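Local atomic coordinates of protein LEC-6 (Caenorhabditis elegans, PDB entry 3VV1), a protein that probably binds galactosides as a galectin, with a preference for saccharides that contain galactose linked to fucose. Residues F28-V39 and H143-H154. Numbering follows the deposited sequence.
Sequences FFNPQTPVNIPV and HLIEIEGGVHVH
Val35 and Ile37 pair with Ile147 and Ile145 through reciprocal backbone hydrogen bonds, which join strand 35-38 to strand 144-149 in antiparallel fashion, the axes at 168°. Ile37 N to Ile145 O, at 2.7 Å, is the shortest of them, while Val39 N extends the pairing to His143 O from well above the carbonyl plane. At the opposite end of the contact, Asn30 N, just after strand 27-29, bonds to His154 O at 2.8 Å in a nearly straight bond.

Apolar side chains fill the inner face of the strand pair. Val35 and Ile147 lie alongside each other, CB to CB 4.0 Å, and Val39 CG1, a methyl set between its own backbone N and carbonyl carbon (chi1 63°), rests on Ile145 CG1. In the loop before strand 35-38, the Pro31 ring crosses Val153 of the other sheet at about a right angle, its CG 3.7 Å from Val153 CG1. On the outer face of the strand pair, Asn36 runs beside Glu146, with OD1 against the aliphatic CB and CG; Glu146 OE1 forms a salt bridge with Arg66 and a hydrogen bond with Asn64.

Polar and aromatic groups meet at the other end. The edge of the Phe29 ring approaches the face of His154 in an offset edge-to-face pair, planes at 69°. One water links Asn30 ND2, His152 NE2 and His154 ND1, lying in the plane of both imidazoles. A second joins Pro31 O, Thr33 OG1 and Val153 N, tying the loop of residues 30-34 to strand 151-159.

Both segments thus pass from one sheet of a beta sandwich to the other: 27-29 and 151-159 belong to one, 35-38 and 144-149 to the opposing sheet, whose far strands carry the glycan pocket. Ile145, Ile147 and Val153 pack on Leu48, Leu50 and Leu52 between the sheets, the jelly-roll arrangement of galectins.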
loop_
_atom_site.group_PDB
_atom_site.type_symbol
_atom_site.label_atom_id
_atom_site.label_comp_id
_atom_site.label_asym_id
_atom_site.label_seq_id
_atom_site.Cartn_x
_atom_site.Cartn_y
_atom_site.Cartn_z
ATOM N N PHE A 28 -3.316 -6.682 -3.464
ATOM C CA PHE A 28 -3.133 -6.763 -4.933
ATOM C C PHE A 28 -3.551 -8.127 -5.441
ATOM O O PHE A 28 -3.403 -9.131 -4.746
ATOM C CB PHE A 28 -1.668 -6.489 -5.280
ATOM C CG PHE A 28 -1.214 -5.141 -4.799
ATOM C CD1 PHE A 28 -1.480 -3.969 -5.562
ATOM C CD2 PHE A 28 -0.499 -5.020 -3.579
ATOM C CE1 PHE A 28 -1.035 -2.705 -5.129
ATOM C CE2 PHE A 28 -0.055 -3.725 -3.170
ATOM C CZ PHE A 28 -0.369 -2.585 -3.931
ATOM N N PHE A 29 -4.118 -8.123 -6.628
ATOM C CA PHE A 29 -4.618 -9.359 -7.260
ATOM C C PHE A 29 -3.807 -9.713 -8.511
ATOM O O PHE A 29 -3.383 -8.832 -9.253
ATOM C CB PHE A 29 -6.126 -9.226 -7.557
ATOM C CG PHE A 29 -6.924 -9.075 -6.296
ATOM C CD1 PHE A 29 -7.107 -7.806 -5.707
ATOM C CD2 PHE A 29 -7.444 -10.207 -5.659
ATOM C CE1 PHE A 29 -7.786 -7.688 -4.514
ATOM C CE2 PHE A 29 -8.123 -10.089 -4.459
ATOM C CZ PHE A 29 -8.296 -8.826 -3.895
ATOM N N ASN A 30 -3.613 -11.022 -8.705
ATOM C CA ASN A 30 -2.869 -11.526 -9.876
ATOM C C ASN A 30 -1.532 -10.817 -10.140
ATOM O O ASN A 30 -1.259 -10.426 -11.260
ATOM C CB ASN A 30 -3.761 -11.507 -11.138
ATOM C CG ASN A 30 -4.877 -12.530 -11.054
ATOM O OD1 ASN A 30 -6.082 -12.220 -11.283
ATOM N ND2 ASN A 30 -4.511 -13.714 -10.790
ATOM N N PRO A 31 -0.702 -10.652 -9.112
ATOM C CA PRO A 31 0.684 -10.116 -9.458
ATOM C C PRO A 31 1.455 -11.258 -10.190
ATOM O O PRO A 31 1.278 -12.450 -9.838
ATOM C CB PRO A 31 1.264 -9.852 -8.059
ATOM C CG PRO A 31 0.527 -10.885 -7.123
ATOM C CD PRO A 31 -0.882 -11.002 -7.665
ATOM N N GLN A 32 2.298 -10.969 -11.169
ATOM C CA GLN A 32 3.124 -12.014 -11.884
ATOM C C GLN A 32 4.272 -12.632 -11.052
ATOM O O GLN A 32 4.979 -11.865 -10.417
ATOM C CB GLN A 32 3.788 -11.361 -13.073
ATOM C CG GLN A 32 2.805 -10.825 -14.141
ATOM C CD GLN A 32 3.233 -9.489 -14.773
ATOM O OE1 GLN A 32 3.379 -8.473 -14.081
ATOM N NE2 GLN A 32 3.413 -9.487 -16.091
ATOM N N THR A 33 4.517 -13.964 -11.130
ATOM C CA THR A 33 5.659 -14.592 -10.396
ATOM C C THR A 33 6.855 -14.488 -11.378
ATOM O O THR A 33 6.651 -14.666 -12.587
ATOM C CB THR A 33 5.366 -16.077 -9.962
ATOM O OG1 THR A 33 4.311 -16.115 -8.973
ATOM C CG2 THR A 33 6.566 -16.797 -9.306
ATOM N N PRO A 34 8.064 -14.109 -10.898
ATOM C CA PRO A 34 8.414 -13.714 -9.529
ATOM C C PRO A 34 7.858 -12.315 -9.175
ATOM O O PRO A 34 7.918 -11.366 -9.973
ATOM C CB PRO A 34 9.961 -13.743 -9.556
ATOM C CG PRO A 34 10.293 -13.309 -10.971
ATOM C CD PRO A 34 9.227 -14.008 -11.815
ATOM N N VAL A 35 7.241 -12.285 -8.016
ATOM C CA VAL A 35 6.561 -11.117 -7.380
ATOM C C VAL A 35 7.612 -10.579 -6.391
ATOM O O VAL A 35 8.269 -11.306 -5.665
ATOM C CB VAL A 35 5.327 -11.710 -6.663
ATOM C CG1 VAL A 35 4.606 -10.724 -5.759
ATOM C CG2 VAL A 35 4.355 -12.364 -7.648
ATOM N N ASN A 36 7.769 -9.278 -6.351
ATOM C CA ASN A 36 8.768 -8.661 -5.492
ATOM C C ASN A 36 8.132 -7.346 -4.999
ATOM O O ASN A 36 7.995 -6.386 -5.814
ATOM C CB ASN A 36 9.948 -8.395 -6.389
ATOM C CG ASN A 36 11.274 -8.475 -5.676
ATOM O OD1 ASN A 36 11.626 -9.502 -5.127
ATOM N ND2 ASN A 36 12.059 -7.400 -5.764
ATOM N N ILE A 37 7.672 -7.320 -3.729
ATOM C CA ILE A 37 6.778 -6.237 -3.296
ATOM C C ILE A 37 7.357 -5.531 -2.067
ATOM O O ILE A 37 7.518 -6.179 -1.017
ATOM C CB ILE A 37 5.370 -6.746 -2.916
ATOM C CG1 ILE A 37 4.807 -7.714 -3.989
ATOM C CG2 ILE A 37 4.416 -5.551 -2.785
ATOM C CD1 ILE A 37 3.492 -8.366 -3.606
ATOM N N PRO A 38 7.680 -4.228 -2.211
ATOM C CA PRO A 38 8.209 -3.487 -1.047
ATOM C C PRO A 38 7.216 -3.475 0.119
ATOM O O PRO A 38 6.000 -3.455 -0.108
ATOM C CB PRO A 38 8.345 -2.087 -1.583
ATOM C CG PRO A 38 8.665 -2.255 -3.066
ATOM C CD PRO A 38 7.803 -3.439 -3.473
ATOM N N VAL A 39 7.730 -3.397 1.336
ATOM C CA VAL A 39 6.876 -3.306 2.535
ATOM C C VAL A 39 7.671 -2.562 3.590
ATOM O O VAL A 39 8.907 -2.674 3.637
ATOM C CB VAL A 39 6.441 -4.720 3.008
ATOM C CG1 VAL A 39 7.651 -5.566 3.438
ATOM C CG2 VAL A 39 5.388 -4.637 4.156
ATOM N N HIS A 143 12.125 -5.264 4.136
ATOM C CA HIS A 143 11.748 -4.210 3.157
ATOM C C HIS A 143 11.172 -4.780 1.887
ATOM O O HIS A 143 10.682 -4.019 1.062
ATOM C CB HIS A 143 12.918 -3.278 2.838
ATOM C CG HIS A 143 13.909 -3.820 1.829
ATOM N ND1 HIS A 143 14.547 -3.165 0.792
ATOM C CD2 HIS A 143 14.435 -5.059 1.876
ATOM C CE1 HIS A 143 15.361 -4.060 0.192
ATOM N NE2 HIS A 143 15.292 -5.215 0.838
ATOM N N LEU A 144 11.181 -6.114 1.738
ATOM C CA LEU A 144 10.696 -6.717 0.485
ATOM C C LEU A 144 10.101 -8.086 0.757
ATOM O O LEU A 144 10.650 -8.873 1.568
ATOM C CB LEU A 144 11.890 -6.926 -0.493
ATOM C CG LEU A 144 12.408 -5.780 -1.289
ATOM C CD1 LEU A 144 13.698 -6.243 -1.968
ATOM C CD2 LEU A 144 11.252 -5.440 -2.262
ATOM N N ILE A 145 8.962 -8.355 0.108
ATOM C CA ILE A 145 8.355 -9.664 0.096
ATOM C C ILE A 145 8.578 -10.238 -1.316
ATOM O O ILE A 145 8.155 -9.627 -2.313
ATOM C CB ILE A 145 6.866 -9.557 0.465
ATOM C CG1 ILE A 145 6.746 -9.101 1.957
ATOM C CG2 ILE A 145 6.121 -10.896 0.241
ATOM C CD1 ILE A 145 5.378 -8.589 2.239
ATOM N N GLU A 146 9.271 -11.387 -1.379
ATOM C CA GLU A 146 9.555 -12.037 -2.680
ATOM C C GLU A 146 8.845 -13.378 -2.775
ATOM O O GLU A 146 8.912 -14.166 -1.829
ATOM C CB GLU A 146 11.077 -12.204 -2.786
ATOM C CG GLU A 146 11.648 -12.849 -4.022
ATOM C CD GLU A 146 13.177 -12.812 -3.932
ATOM O OE1 GLU A 146 13.715 -13.151 -2.834
ATOM O OE2 GLU A 146 13.849 -12.421 -4.942
ATOM N N ILE A 147 8.191 -13.652 -3.892
ATOM C CA ILE A 147 7.498 -14.929 -4.077
ATOM C C ILE A 147 8.018 -15.480 -5.410
ATOM O O ILE A 147 7.944 -14.806 -6.457
ATOM C CB ILE A 147 5.965 -14.743 -4.127
ATOM C CG1 ILE A 147 5.503 -14.051 -2.811
ATOM C CG2 ILE A 147 5.314 -16.167 -4.272
ATOM C CD1 ILE A 147 4.047 -13.650 -2.838
ATOM N N GLU A 148 8.584 -16.689 -5.366
ATOM C CA GLU A 148 9.178 -17.270 -6.589
ATOM C C GLU A 148 8.864 -18.742 -6.703
ATOM O O GLU A 148 8.568 -19.423 -5.699
ATOM C CB GLU A 148 10.716 -17.141 -6.570
ATOM C CG GLU A 148 11.172 -15.695 -6.451
ATOM C CD GLU A 148 12.644 -15.469 -6.780
ATOM O OE1 GLU A 148 13.487 -16.358 -6.623
ATOM O OE2 GLU A 148 12.973 -14.333 -7.175
ATOM N N GLY A 149 9.004 -19.236 -7.923
ATOM C CA GLY A 149 8.984 -20.703 -8.140
ATOM C C GLY A 149 7.648 -21.176 -8.675
ATOM O O GLY A 149 6.911 -20.408 -9.339
ATOM N N GLY A 150 7.328 -22.438 -8.403
ATOM C CA GLY A 150 6.121 -23.046 -9.021
ATOM C C GLY A 150 4.875 -22.721 -8.248
ATOM O O GLY A 150 4.319 -23.555 -7.496
ATOM N N VAL A 151 4.440 -21.486 -8.401
ATOM C CA VAL A 151 3.280 -21.001 -7.626
ATOM C C VAL A 151 2.622 -19.871 -8.384
ATOM O O VAL A 151 3.304 -19.045 -8.976
ATOM C CB VAL A 151 3.657 -20.601 -6.203
ATOM C CG1 VAL A 151 4.593 -19.369 -6.191
ATOM C CG2 VAL A 151 2.353 -20.416 -5.369
ATOM N N HIS A 152 1.279 -19.870 -8.365
ATOM C CA HIS A 152 0.514 -18.760 -8.885
ATOM C C HIS A 152 -0.014 -17.987 -7.701
ATOM O O HIS A 152 -0.611 -18.581 -6.787
ATOM C CB HIS A 152 -0.644 -19.356 -9.675
ATOM C CG HIS A 152 -1.706 -18.326 -9.967
ATOM N ND1 HIS A 152 -1.470 -17.283 -10.802
ATOM C CD2 HIS A 152 -2.939 -18.081 -9.358
ATOM C CE1 HIS A 152 -2.551 -16.456 -10.773
ATOM N NE2 HIS A 152 -3.454 -16.984 -9.934
ATOM N N VAL A 153 0.185 -16.665 -7.710
ATOM C CA VAL A 153 -0.343 -15.840 -6.606
ATOM C C VAL A 153 -1.654 -15.208 -7.095
ATOM O O VAL A 153 -1.668 -14.318 -7.972
ATOM C CB VAL A 153 0.687 -14.740 -6.186
ATOM C CG1 VAL A 153 0.103 -13.904 -5.062
ATOM C CG2 VAL A 153 1.979 -15.407 -5.689
ATOM N N HIS A 154 -2.766 -15.611 -6.471
ATOM C CA HIS A 154 -4.034 -14.967 -6.763
ATOM C C HIS A 154 -4.127 -13.606 -6.054
ATOM O O HIS A 154 -4.624 -12.630 -6.657
ATOM C CB HIS A 154 -5.198 -15.856 -6.286
ATOM C CG HIS A 154 -6.494 -15.116 -6.278
ATOM N ND1 HIS A 154 -7.145 -14.737 -7.416
ATOM C CD2 HIS A 154 -7.238 -14.620 -5.225
ATOM C CE1 HIS A 154 -8.263 -14.026 -7.087
ATOM N NE2 HIS A 154 -8.317 -13.942 -5.758
HETATM O O HOH W 1 -5.882 -15.753 -9.734
HETATM O O HOH W 2 1.761 -15.451 -9.766
#